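MdbA protein (Corynebacterium diphtheriae, PDB 5C00) is a thiol-disulfide oxidoreductase of the DsbA family that probably forms disulfide bonds in exported proteins, and is essential for viability, pilus assembly, toxin production and virulence. Local coordinates at residues S31-K36 with G111-Y116; L82-F87 with E163-F168; S97-A102 with W134-F139; A104-Q109 with Q154-G159. All coordinates share one frame; numbering follows the deposited sequence.

Contact 1 (S31-K36 with G111-Y116); sequences SAIVLK and GDWETY
I33 and L35, alternate residues of strand 32-36, meet the aromatic pair W113 and Y116 on the first turn of helix 113-125, where the helical insert of this DsbA-like thioredoxin fold packs on the sheet. I33 brings two branches. Its chi1 of -65° puts CG1 beside the backbone N and leaves CG2 anti to it, and I33 CG2 comes to the edge of the indole near the ring plane, 3.7 Å from W113 CZ3. Its CD1 reaches the phenol end instead, 3.7 Å from Y116 OH, the two side chains approaching from opposite directions. L35 starts less directly, but its CD2 swings in to W113, 3.8 Å from CE3, and keeps a looser contact with Y116. Y116 has CG anti to its backbone N (chi1 172°), which carries the ring across to I33; L82 of the next strand and A108 of helix 96-109 also touch it. The contact itself is apolar, while the polar work lies behind it in the helix start. D112 is the N-cap residue, and its OD1 accepts a weak, nearly straight bond from T115 N. D112 OD2 meets T115 OG1 from 48° out of the carboxylate plane, at a doubtfully short 2.5 Å.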
loop_
_atom_site.group_PDB
_atom_site.type_symbol
_atom_site.label_atom_id
_atom_site.label_comp_id
_atom_site.label_asym_id
_atom_site.label_seq_id
_atom_site.Cartn_x
_atom_site.Cartn_y
_atom_site.Cartn_z
ATOM N N SER A 31 -4.943 -9.010 7.677
ATOM C CA SER A 31 -3.719 -8.848 6.853
ATOM C C SER A 31 -3.780 -7.792 5.734
ATOM O O SER A 31 -2.853 -7.705 4.944
ATOM C CB SER A 31 -3.268 -10.166 6.241
ATOM O OG SER A 31 -3.222 -11.207 7.201
ATOM N N ALA A 32 -4.852 -7.014 5.674
ATOM C CA ALA A 32 -5.031 -6.027 4.633
ATOM C C ALA A 32 -5.021 -4.661 5.245
ATOM O O ALA A 32 -5.382 -4.460 6.435
ATOM C CB ALA A 32 -6.339 -6.232 3.913
ATOM N N ILE A 33 -4.623 -3.703 4.423
ATOM C CA ILE A 33 -4.848 -2.335 4.740
ATOM C C ILE A 33 -6.093 -1.982 3.960
ATOM O O ILE A 33 -6.082 -1.947 2.731
ATOM C CB ILE A 33 -3.647 -1.443 4.380
ATOM C CG1 ILE A 33 -2.432 -1.814 5.230
ATOM C CG2 ILE A 33 -4.024 0.022 4.564
ATOM C CD1 ILE A 33 -1.091 -1.436 4.636
ATOM N N VAL A 34 -7.159 -1.703 4.686
ATOM C CA VAL A 34 -8.456 -1.516 4.089
ATOM C C VAL A 34 -8.797 -0.034 3.922
ATOM O O VAL A 34 -8.719 0.723 4.879
ATOM C CB VAL A 34 -9.548 -2.235 4.932
ATOM C CG1 VAL A 34 -10.862 -2.267 4.160
ATOM C CG2 VAL A 34 -9.136 -3.661 5.250
ATOM N N LEU A 35 -9.099 0.398 2.694
ATOM C CA LEU A 35 -9.503 1.785 2.446
ATOM C C LEU A 35 -10.975 1.814 2.126
ATOM O O LEU A 35 -11.439 1.032 1.316
ATOM C CB LEU A 35 -8.701 2.386 1.301
ATOM C CG LEU A 35 -7.203 2.280 1.492
ATOM C CD1 LEU A 35 -6.548 2.935 0.293
ATOM C CD2 LEU A 35 -6.750 2.961 2.757
ATOM N N LYS A 36 -11.704 2.689 2.785
ATOM C CA LYS A 36 -13.154 2.727 2.702
ATOM C C LYS A 36 -13.683 4.085 3.070
ATOM O O LYS A 36 -13.092 4.786 3.865
ATOM C CB LYS A 36 -13.723 1.688 3.665
ATOM C CG LYS A 36 -13.118 1.816 5.046
ATOM C CD LYS A 36 -13.464 0.621 5.948
ATOM C CE LYS A 36 -12.267 0.242 6.816
ATOM N NZ LYS A 36 -12.662 -0.630 7.992
ATOM N N GLY A 111 -3.532 5.085 11.827
ATOM C CA GLY A 111 -4.792 5.651 11.393
ATOM C C GLY A 111 -4.709 7.016 10.683
ATOM O O GLY A 111 -5.719 7.682 10.520
ATOM N N ASP A 112 -3.527 7.442 10.247
ATOM C CA ASP A 112 -3.378 8.724 9.536
ATOM C C ASP A 112 -3.469 8.416 8.028
ATOM O O ASP A 112 -2.459 8.155 7.364
ATOM C CB ASP A 112 -2.047 9.391 9.885
ATOM C CG ASP A 112 -1.854 10.717 9.190
ATOM O OD1 ASP A 112 -2.737 11.167 8.401
ATOM O OD2 ASP A 112 -0.767 11.317 9.428
ATOM N N TRP A 113 -4.688 8.416 7.521
ATOM C CA TRP A 113 -4.942 7.887 6.186
ATOM C C TRP A 113 -4.457 8.828 5.110
ATOM O O TRP A 113 -4.047 8.354 4.050
ATOM C CB TRP A 113 -6.417 7.497 6.006
ATOM C CG TRP A 113 -6.706 6.424 6.984
ATOM C CD1 TRP A 113 -7.359 6.537 8.163
ATOM C CD2 TRP A 113 -6.203 5.103 6.923
ATOM N NE1 TRP A 113 -7.356 5.337 8.818
ATOM C CE2 TRP A 113 -6.592 4.453 8.105
ATOM C CE3 TRP A 113 -5.401 4.414 6.004
ATOM C CZ2 TRP A 113 -6.278 3.146 8.350
ATOM C CZ3 TRP A 113 -5.078 3.141 6.255
ATOM C CH2 TRP A 113 -5.503 2.509 7.444
ATOM N N GLU A 114 -4.454 10.133 5.362
ATOM C CA GLU A 114 -3.958 11.042 4.333
ATOM C C GLU A 114 -2.413 10.920 4.183
ATOM O O GLU A 114 -1.884 10.911 3.078
ATOM C CB GLU A 114 -4.401 12.461 4.593
ATOM C CG GLU A 114 -4.321 13.304 3.332
ATOM C CD GLU A 114 -5.073 14.617 3.483
ATOM O OE1 GLU A 114 -4.365 15.615 3.733
ATOM O OE2 GLU A 114 -6.336 14.622 3.371
ATOM N N THR A 115 -1.705 10.746 5.288
ATOM C CA THR A 115 -0.267 10.457 5.233
ATOM C C THR A 115 0.021 9.106 4.563
ATOM O O THR A 115 0.840 8.998 3.644
ATOM C CB THR A 115 0.317 10.517 6.674
ATOM O OG1 THR A 115 0.138 11.850 7.156
ATOM C CG2 THR A 115 1.778 10.236 6.669
ATOM N N TYR A 116 -0.719 8.073 4.981
ATOM C CA TYR A 116 -0.581 6.749 4.400
ATOM C C TYR A 116 -0.748 6.797 2.893
ATOM O O TYR A 116 0.104 6.316 2.123
ATOM C CB TYR A 116 -1.581 5.776 4.978
ATOM C CG TYR A 116 -1.545 4.484 4.227
ATOM C CD1 TYR A 116 -0.482 3.590 4.384
ATOM C CD2 TYR A 116 -2.490 4.194 3.268
ATOM C CE1 TYR A 116 -0.404 2.440 3.631
ATOM C CE2 TYR A 116 -2.395 3.060 2.498
ATOM C CZ TYR A 116 -1.337 2.203 2.695
ATOM O OH TYR A 116 -1.274 1.073 1.962
#

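Contact 2 (L82-F87 with E163-F168); sequences LRILNF and EDFRKF
F165 carries the apolar part of this contact, pushing the rim of its ring between I84 and N86. With CG anti to the backbone N (chi1 175°), the ring reaches toward the strand and meets it edge first. I84 CG2 lies in the ring plane at that edge, 3.7 Å from F165 CE1, and the two side chains cross at about a right angle. At the other meta carbon, N86 CB sits 3.8 Å from F165 CE2, also near the ring plane. The N86 and F165 side chains pass each other in opposite directions, with the amide plane 73° from the ring plane. T98, A102 and L105 of helix 96-109 also touch F165, so the phenyl is packed between that helix and the end of the strand.

The polar links are indirect. A water donates to I84 O at 2.9 Å and to F165 O at 3.3 Å, joining the two backbones beside the aromatic contact. N86 ND2 gives its hydrogen bond to T98 OG1, which helps fix the amide with its CB against the ring. R166 CG comes loosely near N86 ND2, while R166 NE binds D93 O.

Strand 82-85 and helix 163-168 run nearly perpendicular, at 102°, with their axes 8.4 Å apart. This joins strand 78-85 of the central sheet to the long helix 162-180, an arrangement consistent with the DsbA-type thioredoxin fold, in which a helical domain is inserted into the thioredoxin unit.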
loop_
_atom_site.group_PDB
_atom_site.type_symbol
_atom_site.label_atom_id
_atom_site.label_comp_id
_atom_site.label_asym_id
_atom_site.label_seq_id
_atom_site.Cartn_x
_atom_site.Cartn_y
_atom_site.Cartn_z
ATOM N N LEU A 82 -6.006 -3.656 0.473
ATOM C CA LEU A 82 -4.662 -3.627 -0.025
ATOM C C LEU A 82 -3.891 -4.739 0.688
ATOM O O LEU A 82 -3.751 -4.719 1.932
ATOM C CB LEU A 82 -3.978 -2.279 0.204
ATOM C CG LEU A 82 -4.561 -1.100 -0.567
ATOM C CD1 LEU A 82 -3.930 0.163 -0.030
ATOM C CD2 LEU A 82 -4.315 -1.244 -2.050
ATOM N N ARG A 83 -3.520 -5.750 -0.093
ATOM C CA ARG A 83 -2.857 -6.958 0.378
ATOM C C ARG A 83 -1.427 -6.929 -0.123
ATOM O O ARG A 83 -1.133 -7.281 -1.290
ATOM C CB ARG A 83 -3.620 -8.176 -0.099
ATOM C CG ARG A 83 -5.015 -8.276 0.566
ATOM C CD ARG A 83 -5.696 -9.642 0.389
ATOM N NE ARG A 83 -6.926 -9.648 1.164
ATOM C CZ ARG A 83 -6.990 -9.824 2.480
ATOM N NH1 ARG A 83 -5.911 -10.056 3.193
ATOM N NH2 ARG A 83 -8.159 -9.732 3.099
ATOM N N ILE A 84 -0.565 -6.420 0.750
ATOM C CA ILE A 84 0.811 -6.196 0.390
ATOM C C ILE A 84 1.694 -7.420 0.541
ATOM O O ILE A 84 1.668 -8.155 1.536
ATOM C CB ILE A 84 1.434 -4.980 1.141
ATOM C CG1 ILE A 84 0.496 -3.756 1.115
ATOM C CG2 ILE A 84 2.777 -4.655 0.523
ATOM C CD1 ILE A 84 0.012 -3.376 -0.250
ATOM N N LEU A 85 2.485 -7.658 -0.500
ATOM C CA LEU A 85 3.348 -8.805 -0.590
ATOM C C LEU A 85 4.821 -8.386 -0.465
ATOM O O LEU A 85 5.145 -7.210 -0.605
ATOM C CB LEU A 85 3.137 -9.480 -1.935
ATOM C CG LEU A 85 1.721 -9.933 -2.281
ATOM C CD1 LEU A 85 1.640 -10.318 -3.711
ATOM C CD2 LEU A 85 1.300 -11.100 -1.392
ATOM N N ASN A 86 5.713 -9.350 -0.205
ATOM C CA ASN A 86 7.155 -9.107 -0.242
ATOM C C ASN A 86 7.904 -10.191 -1.048
ATOM O O ASN A 86 9.094 -10.445 -0.837
ATOM C CB ASN A 86 7.764 -8.929 1.158
ATOM C CG ASN A 86 7.723 -10.187 1.989
ATOM O OD1 ASN A 86 7.201 -11.177 1.522
ATOM N ND2 ASN A 86 8.246 -10.138 3.252
ATOM N N PHE A 87 7.193 -10.822 -1.972
ATOM C CA PHE A 87 7.737 -11.936 -2.773
ATOM C C PHE A 87 8.920 -11.500 -3.617
ATOM O O PHE A 87 9.817 -12.307 -3.918
ATOM C CB PHE A 87 6.610 -12.579 -3.627
ATOM C CG PHE A 87 6.182 -11.787 -4.827
ATOM C CD1 PHE A 87 5.319 -10.724 -4.715
ATOM C CD2 PHE A 87 6.600 -12.156 -6.099
ATOM C CE1 PHE A 87 4.926 -9.991 -5.818
ATOM C CE2 PHE A 87 6.224 -11.430 -7.218
ATOM C CZ PHE A 87 5.389 -10.351 -7.101
ATOM N N GLU A 163 7.714 -7.418 11.737
ATOM C CA GLU A 163 7.262 -8.742 12.061
ATOM C C GLU A 163 5.811 -8.948 11.605
ATOM O O GLU A 163 5.478 -9.966 11.021
ATOM C CB GLU A 163 7.450 -9.010 13.566
ATOM C CG GLU A 163 8.920 -9.021 14.032
ATOM C CD GLU A 163 9.557 -7.617 14.197
ATOM O OE1 GLU A 163 8.851 -6.554 14.132
ATOM O OE2 GLU A 163 10.808 -7.578 14.400
ATOM N N ASP A 164 4.932 -8.006 11.901
ATOM C CA ASP A 164 3.558 -8.123 11.431
ATOM C C ASP A 164 3.416 -7.976 9.923
ATOM O O ASP A 164 2.650 -8.713 9.265
ATOM C CB ASP A 164 2.661 -7.159 12.145
ATOM C CG ASP A 164 2.184 -7.705 13.477
ATOM O OD1 ASP A 164 2.327 -8.892 13.712
ATOM O OD2 ASP A 164 1.669 -6.931 14.274
ATOM N N PHE A 165 4.203 -7.104 9.338
ATOM C CA PHE A 165 4.197 -7.019 7.889
ATOM C C PHE A 165 4.528 -8.387 7.233
ATOM O O PHE A 165 3.871 -8.796 6.309
ATOM C CB PHE A 165 5.194 -6.008 7.395
ATOM C CG PHE A 165 5.273 -5.996 5.917
ATOM C CD1 PHE A 165 4.329 -5.273 5.181
ATOM C CD2 PHE A 165 6.235 -6.693 5.280
ATOM C CE1 PHE A 165 4.349 -5.313 3.808
ATOM C CE2 PHE A 165 6.277 -6.711 3.908
ATOM C CZ PHE A 165 5.316 -6.035 3.187
ATOM N N ARG A 166 5.576 -9.041 7.710
ATOM C CA ARG A 166 5.951 -10.379 7.192
ATOM C C ARG A 166 4.823 -11.389 7.388
ATOM O O ARG A 166 4.557 -12.192 6.515
ATOM C CB ARG A 166 7.175 -10.884 7.927
ATOM C CG ARG A 166 8.456 -10.144 7.637
ATOM C CD ARG A 166 9.559 -10.552 8.621
ATOM N NE ARG A 166 10.725 -9.673 8.392
ATOM C CZ ARG A 166 11.445 -9.053 9.305
ATOM N NH1 ARG A 166 11.196 -9.186 10.613
ATOM N NH2 ARG A 166 12.461 -8.291 8.892
ATOM N N LYS A 167 4.185 -11.388 8.559
ATOM C CA LYS A 167 3.044 -12.284 8.794
ATOM C C LYS A 167 1.919 -11.993 7.803
ATOM O O LYS A 167 1.320 -12.938 7.209
ATOM C CB LYS A 167 2.572 -12.172 10.247
ATOM C CG LYS A 167 1.126 -12.529 10.546
ATOM C CD LYS A 167 0.888 -12.427 12.060
ATOM C CE LYS A 167 -0.479 -11.862 12.416
ATOM N NZ LYS A 167 -0.386 -10.665 13.319
ATOM N N PHE A 168 1.638 -10.702 7.581
ATOM C CA PHE A 168 0.625 -10.307 6.597
ATOM C C PHE A 168 1.022 -10.711 5.176
ATOM O O PHE A 168 0.194 -11.185 4.381
ATOM C CB PHE A 168 0.397 -8.810 6.618
ATOM C CG PHE A 168 -0.282 -8.301 7.862
ATOM C CD1 PHE A 168 -0.614 -9.155 8.914
ATOM C CD2 PHE A 168 -0.535 -6.958 7.993
ATOM C CE1 PHE A 168 -1.214 -8.644 10.046
ATOM C CE2 PHE A 168 -1.136 -6.450 9.114
ATOM C CZ PHE A 168 -1.456 -7.304 10.153
HETATM O O HOH W 1 1.819 -7.277 4.263
#

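Contact 3 (S97-A102 with W134-F139); sequences STKAGA and WGDNDF
K99, F139 and D136 account for most of the surface buried here. The F139 ring lies against the backbone of helix 96-109: K99 C sits over the centre of one face, and A100 N lies over the same face nearer the rim. A100 CA makes an off-centre CH-pi contact, 4.1 Å from the F139 ring centroid and 30° off its normal. On the same side of the ring, A100 CB stands above F139 CE1 at 3.7 Å and K99 CB above F139 CE2 at 3.7 Å. The edge of the W134 indole, through CE3, lies against the opposite face near its rim.

K99 runs out past D136 at about a right angle, its aliphatic chain against the carboxylate, with CG 3.2 Å from D136 OD1. Its chain bends at the last torsion (chi4 72°), and the ammonium forms a salt bridge with D94, not with D136. D136 OD2 pairs with K162, while a water donates both to D136 OD1 and to K99 O, each at 2.7 Å, bridging the two helices. Behind them G135 is the N-cap residue; G135 N donates to the anti lone pair of D138 OD2. This is helix-to-helix packing of the alpha-helical insert found in DsbA-like thioredoxin folds.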
loop_
_atom_site.group_PDB
_atom_site.type_symbol
_atom_site.label_atom_id
_atom_site.label_comp_id
_atom_site.label_asym_id
_atom_site.label_seq_id
_atom_site.Cartn_x
_atom_site.Cartn_y
_atom_site.Cartn_z
ATOM N N SER A 97 11.254 -4.662 -0.512
ATOM C CA SER A 97 9.796 -4.842 -0.457
ATOM C C SER A 97 9.322 -4.868 1.001
ATOM O O SER A 97 8.271 -4.307 1.360
ATOM C CB SER A 97 9.394 -6.162 -1.179
ATOM O OG SER A 97 9.754 -6.136 -2.583
ATOM N N THR A 98 10.104 -5.504 1.853
ATOM C CA THR A 98 9.766 -5.527 3.290
ATOM C C THR A 98 9.969 -4.187 3.955
ATOM O O THR A 98 9.132 -3.757 4.746
ATOM C CB THR A 98 10.522 -6.621 4.053
ATOM O OG1 THR A 98 10.232 -7.884 3.455
ATOM C CG2 THR A 98 10.071 -6.628 5.566
ATOM N N LYS A 99 11.094 -3.539 3.693
ATOM C CA LYS A 99 11.348 -2.215 4.287
ATOM C C LYS A 99 10.266 -1.181 3.926
ATOM O O LYS A 99 9.716 -0.477 4.800
ATOM C CB LYS A 99 12.736 -1.723 3.912
ATOM C CG LYS A 99 13.844 -2.418 4.656
ATOM C CD LYS A 99 15.211 -1.907 4.197
ATOM C CE LYS A 99 16.310 -2.428 5.127
ATOM N NZ LYS A 99 16.553 -3.878 4.948
ATOM N N ALA A 100 9.913 -1.111 2.649
ATOM C CA ALA A 100 8.901 -0.186 2.157
ATOM C C ALA A 100 7.524 -0.583 2.700
ATOM O O ALA A 100 6.752 0.255 3.181
ATOM C CB ALA A 100 8.908 -0.222 0.630
ATOM N N GLY A 101 7.211 -1.876 2.615
ATOM C CA GLY A 101 5.907 -2.372 3.009
ATOM C C GLY A 101 5.697 -2.224 4.499
ATOM O O GLY A 101 4.634 -1.803 4.942
ATOM N N ALA A 102 6.722 -2.500 5.290
ATOM C CA ALA A 102 6.569 -2.371 6.734
ATOM C C ALA A 102 6.545 -0.891 7.190
ATOM O O ALA A 102 5.865 -0.564 8.167
ATOM C CB ALA A 102 7.667 -3.113 7.421
ATOM N N TRP A 134 17.739 2.969 -0.270
ATOM C CA TRP A 134 17.204 3.437 1.022
ATOM C C TRP A 134 17.266 2.344 2.082
ATOM O O TRP A 134 17.027 1.157 1.794
ATOM C CB TRP A 134 15.759 3.908 0.897
ATOM C CG TRP A 134 15.579 5.230 0.239
ATOM C CD1 TRP A 134 16.453 5.879 -0.544
ATOM C CD2 TRP A 134 14.365 5.960 0.174
ATOM N NE1 TRP A 134 15.893 7.023 -1.025
ATOM C CE2 TRP A 134 14.606 7.100 -0.585
ATOM C CE3 TRP A 134 13.112 5.779 0.739
ATOM C CZ2 TRP A 134 13.616 8.031 -0.857
ATOM C CZ3 TRP A 134 12.133 6.718 0.495
ATOM C CH2 TRP A 134 12.390 7.823 -0.286
ATOM N N GLY A 135 17.563 2.757 3.314
ATOM C CA GLY A 135 17.434 1.934 4.479
ATOM C C GLY A 135 16.305 2.419 5.322
ATOM O O GLY A 135 15.622 3.382 4.970
ATOM N N ASP A 136 16.118 1.785 6.470
ATOM C CA ASP A 136 14.995 2.110 7.333
ATOM C C ASP A 136 14.918 3.575 7.780
ATOM O O ASP A 136 13.830 4.114 7.925
ATOM C CB ASP A 136 15.005 1.194 8.555
ATOM C CG ASP A 136 14.675 -0.296 8.194
ATOM O OD1 ASP A 136 13.888 -0.556 7.238
ATOM O OD2 ASP A 136 15.234 -1.199 8.879
ATOM N N ASN A 137 16.054 4.222 7.956
ATOM C CA ASN A 137 16.037 5.609 8.413
ATOM C C ASN A 137 15.601 6.527 7.280
ATOM O O ASN A 137 15.104 7.611 7.544
ATOM C CB ASN A 137 17.385 6.030 8.989
ATOM C CG ASN A 137 17.607 5.500 10.396
ATOM O OD1 ASN A 137 16.835 5.745 11.311
ATOM N ND2 ASN A 137 18.652 4.772 10.563
ATOM N N ASP A 138 15.806 6.094 6.021
ATOM C CA ASP A 138 15.332 6.854 4.878
ATOM C C ASP A 138 13.837 6.752 4.789
ATOM O O ASP A 138 13.141 7.763 4.639
ATOM C CB ASP A 138 16.014 6.363 3.608
ATOM C CG ASP A 138 17.529 6.498 3.695
ATOM O OD1 ASP A 138 18.055 7.669 3.676
ATOM O OD2 ASP A 138 18.208 5.465 3.839
ATOM N N PHE A 139 13.301 5.538 4.881
ATOM C CA PHE A 139 11.855 5.405 4.899
ATOM C C PHE A 139 11.225 6.226 6.029
ATOM O O PHE A 139 10.135 6.823 5.879
ATOM C CB PHE A 139 11.470 3.938 5.000
ATOM C CG PHE A 139 11.751 3.168 3.738
ATOM C CD1 PHE A 139 10.894 3.276 2.659
ATOM C CD2 PHE A 139 12.851 2.348 3.622
ATOM C CE1 PHE A 139 11.140 2.586 1.482
ATOM C CE2 PHE A 139 13.105 1.639 2.451
ATOM C CZ PHE A 139 12.235 1.743 1.388
HETATM O O HOH W 2 11.288 0.245 6.925
#

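Contact 4 (A104-Q109 with Q154-G159); sequences ALAVAQ and QKIREG
Within the helical insert of the DsbA-like fold, helix 96-109 packs against helix 150-158 in a nearly antiparallel pair, with A106 and I156 at the closest backbone approach. The axes of segments 104-109 and 154-158 pass 9.5 Å apart, at 150° between their N-to-C directions. A106 is the small residue at the meeting point: its CB sits 3.8 Å from I156 CG1. K155 is modelled in two conformers. In the one described here it lays its methylenes on A106, then turns at chi3 (-49°), bringing the ammonium round toward the carbonyl side of helix 96-109, where a water donates to A106 O at 2.7 Å and accepts from K155 NZ at 2.9 Å; this path and the bridge hold for that conformer alone. G159, with positive phi, closes the last turn in a Schellman motif; separately, Q154 NE2 donates to E158 OE2 on the outer surface. F139, A140 and A143 of helix 136-145 also pack on I156, which therefore joins three helices. I156 has CG1 anti to its carbonyl carbon (chi1 -64°), and from there an extended chi2 carries CD1 on to V107 CG2 at 4.2 Å.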
loop_
_atom_site.group_PDB
_atom_site.type_symbol
_atom_site.label_atom_id
_atom_site.label_comp_id
_atom_site.label_asym_id
_atom_site.label_seq_id
_atom_site.Cartn_x
_atom_site.Cartn_y
_atom_site.Cartn_z
ATOM N N ALA A 104 5.179 1.579 5.368
ATOM C CA ALA A 104 3.843 1.980 4.993
ATOM C C ALA A 104 2.835 1.402 5.981
ATOM O O ALA A 104 1.893 2.114 6.358
ATOM C CB ALA A 104 3.525 1.561 3.568
ATOM N N LEU A 105 3.016 0.137 6.382
ATOM C CA LEU A 105 2.154 -0.451 7.430
ATOM C C LEU A 105 2.166 0.308 8.727
ATOM O O LEU A 105 1.087 0.524 9.305
ATOM C CB LEU A 105 2.467 -1.918 7.694
ATOM C CG LEU A 105 1.560 -2.637 8.728
ATOM C CD1 LEU A 105 0.093 -2.689 8.285
ATOM C CD2 LEU A 105 2.108 -4.053 8.835
ATOM N N ALA A 106 3.354 0.718 9.196
ATOM C CA ALA A 106 3.465 1.524 10.422
ATOM C C ALA A 106 2.612 2.794 10.334
ATOM O O ALA A 106 1.986 3.208 11.299
ATOM C CB ALA A 106 4.924 1.840 10.738
ATOM N N VAL A 107 2.619 3.472 9.192
ATOM C CA VAL A 107 1.761 4.623 9.002
ATOM C C VAL A 107 0.282 4.265 9.029
ATOM O O VAL A 107 -0.484 4.915 9.702
ATOM C CB VAL A 107 2.106 5.336 7.661
ATOM C CG1 VAL A 107 1.319 6.646 7.571
ATOM C CG2 VAL A 107 3.599 5.631 7.554
ATOM N N ALA A 108 -0.128 3.232 8.317
ATOM C CA ALA A 108 -1.523 2.816 8.335
ATOM C C ALA A 108 -2.034 2.426 9.739
ATOM O O ALA A 108 -3.143 2.773 10.119
ATOM C CB ALA A 108 -1.726 1.656 7.419
ATOM N N GLN A 109 -1.181 1.749 10.485
ATOM C CA GLN A 109 -1.489 1.340 11.859
ATOM C C GLN A 109 -1.822 2.538 12.759
ATOM O O GLN A 109 -2.589 2.426 13.746
ATOM C CB GLN A 109 -0.275 0.545 12.409
ATOM C CG GLN A 109 -0.241 0.348 13.920
ATOM C CD GLN A 109 -1.400 -0.514 14.402
ATOM O OE1 GLN A 109 -2.066 -1.175 13.597
ATOM N NE2 GLN A 109 -1.669 -0.488 15.710
ATOM N N GLN A 154 9.721 6.803 14.671
ATOM C CA GLN A 154 10.652 5.985 15.438
ATOM C C GLN A 154 10.391 4.493 15.251
ATOM O O GLN A 154 11.301 3.716 15.129
ATOM C CB GLN A 154 10.638 6.389 16.910
ATOM C CG GLN A 154 11.764 5.741 17.734
ATOM C CD GLN A 154 13.172 6.106 17.262
ATOM O OE1 GLN A 154 13.445 7.221 16.801
ATOM N NE2 GLN A 154 14.077 5.173 17.406
ATOM N N LYS A 155 9.132 4.093 15.181
ATOM C CA LYS A 155 8.790 2.724 14.881
ATOM C C LYS A 155 9.398 2.273 13.536
ATOM O O LYS A 155 9.935 1.180 13.422
ATOM C CB LYS A 155 7.276 2.601 14.858
ATOM C CG LYS A 155 6.730 1.279 14.380
ATOM C CD LYS A 155 5.221 1.262 14.492
ATOM C CE LYS A 155 4.725 1.720 15.857
ATOM N NZ LYS A 155 3.374 1.172 16.092
ATOM N N ILE A 156 9.318 3.126 12.508
ATOM C CA ILE A 156 9.899 2.778 11.239
ATOM C C ILE A 156 11.442 2.598 11.349
ATOM O O ILE A 156 12.023 1.659 10.785
ATOM C CB ILE A 156 9.555 3.845 10.172
ATOM C CG1 ILE A 156 8.023 3.836 9.969
ATOM C CG2 ILE A 156 10.351 3.571 8.881
ATOM C CD1 ILE A 156 7.460 4.831 8.991
ATOM N N ARG A 157 12.094 3.507 12.051
ATOM C CA ARG A 157 13.540 3.407 12.268
ATOM C C ARG A 157 13.940 2.103 12.937
ATOM O O ARG A 157 14.990 1.574 12.633
ATOM C CB ARG A 157 14.023 4.555 13.159
ATOM C CG ARG A 157 13.927 5.887 12.493
ATOM C CD ARG A 157 14.649 6.990 13.257
ATOM N NE ARG A 157 14.119 8.261 12.838
ATOM C CZ ARG A 157 14.356 8.811 11.636
ATOM N NH1 ARG A 157 15.176 8.223 10.789
ATOM N NH2 ARG A 157 13.767 9.951 11.282
ATOM N N GLU A 158 13.106 1.604 13.841
ATOM C CA GLU A 158 13.357 0.385 14.589
ATOM C C GLU A 158 12.784 -0.838 13.939
ATOM O O GLU A 158 12.962 -1.938 14.443
ATOM C CB GLU A 158 12.755 0.514 16.011
ATOM C CG GLU A 158 13.528 1.443 16.928
ATOM C CD GLU A 158 12.690 2.001 18.079
ATOM O OE1 GLU A 158 11.514 1.586 18.230
ATOM O OE2 GLU A 158 13.191 2.867 18.829
ATOM N N GLY A 159 12.106 -0.687 12.811
ATOM C CA GLY A 159 11.469 -1.826 12.122
ATOM C C GLY A 159 10.348 -2.470 12.908
ATOM O O GLY A 159 10.100 -3.697 12.790
HETATM O O HOH W 3 2.387 2.755 13.912
#

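Overall arrangement
Contacts 1 and 2 tie the helical insert to the central sheet through the neighbouring strands 32-36 and 78-85, whereas contacts 3 and 4 join helices inside the insert and share helix 96-109. Contact 1 is buried and apolar across its interface. Contact 4 is also largely buried, though its lysine side carries a water. Contacts 2 and 3 are only partly buried, and both add a bridging water to aromatic packing, the ring meeting its partners by its edge in contact 2 and by a face in contact 3. Contacts 2 and 3 meet at helix 96-109; N137 OD1 and R157 NH1 connect contacts 3 and 4, whose centres lie about 9 Å apart.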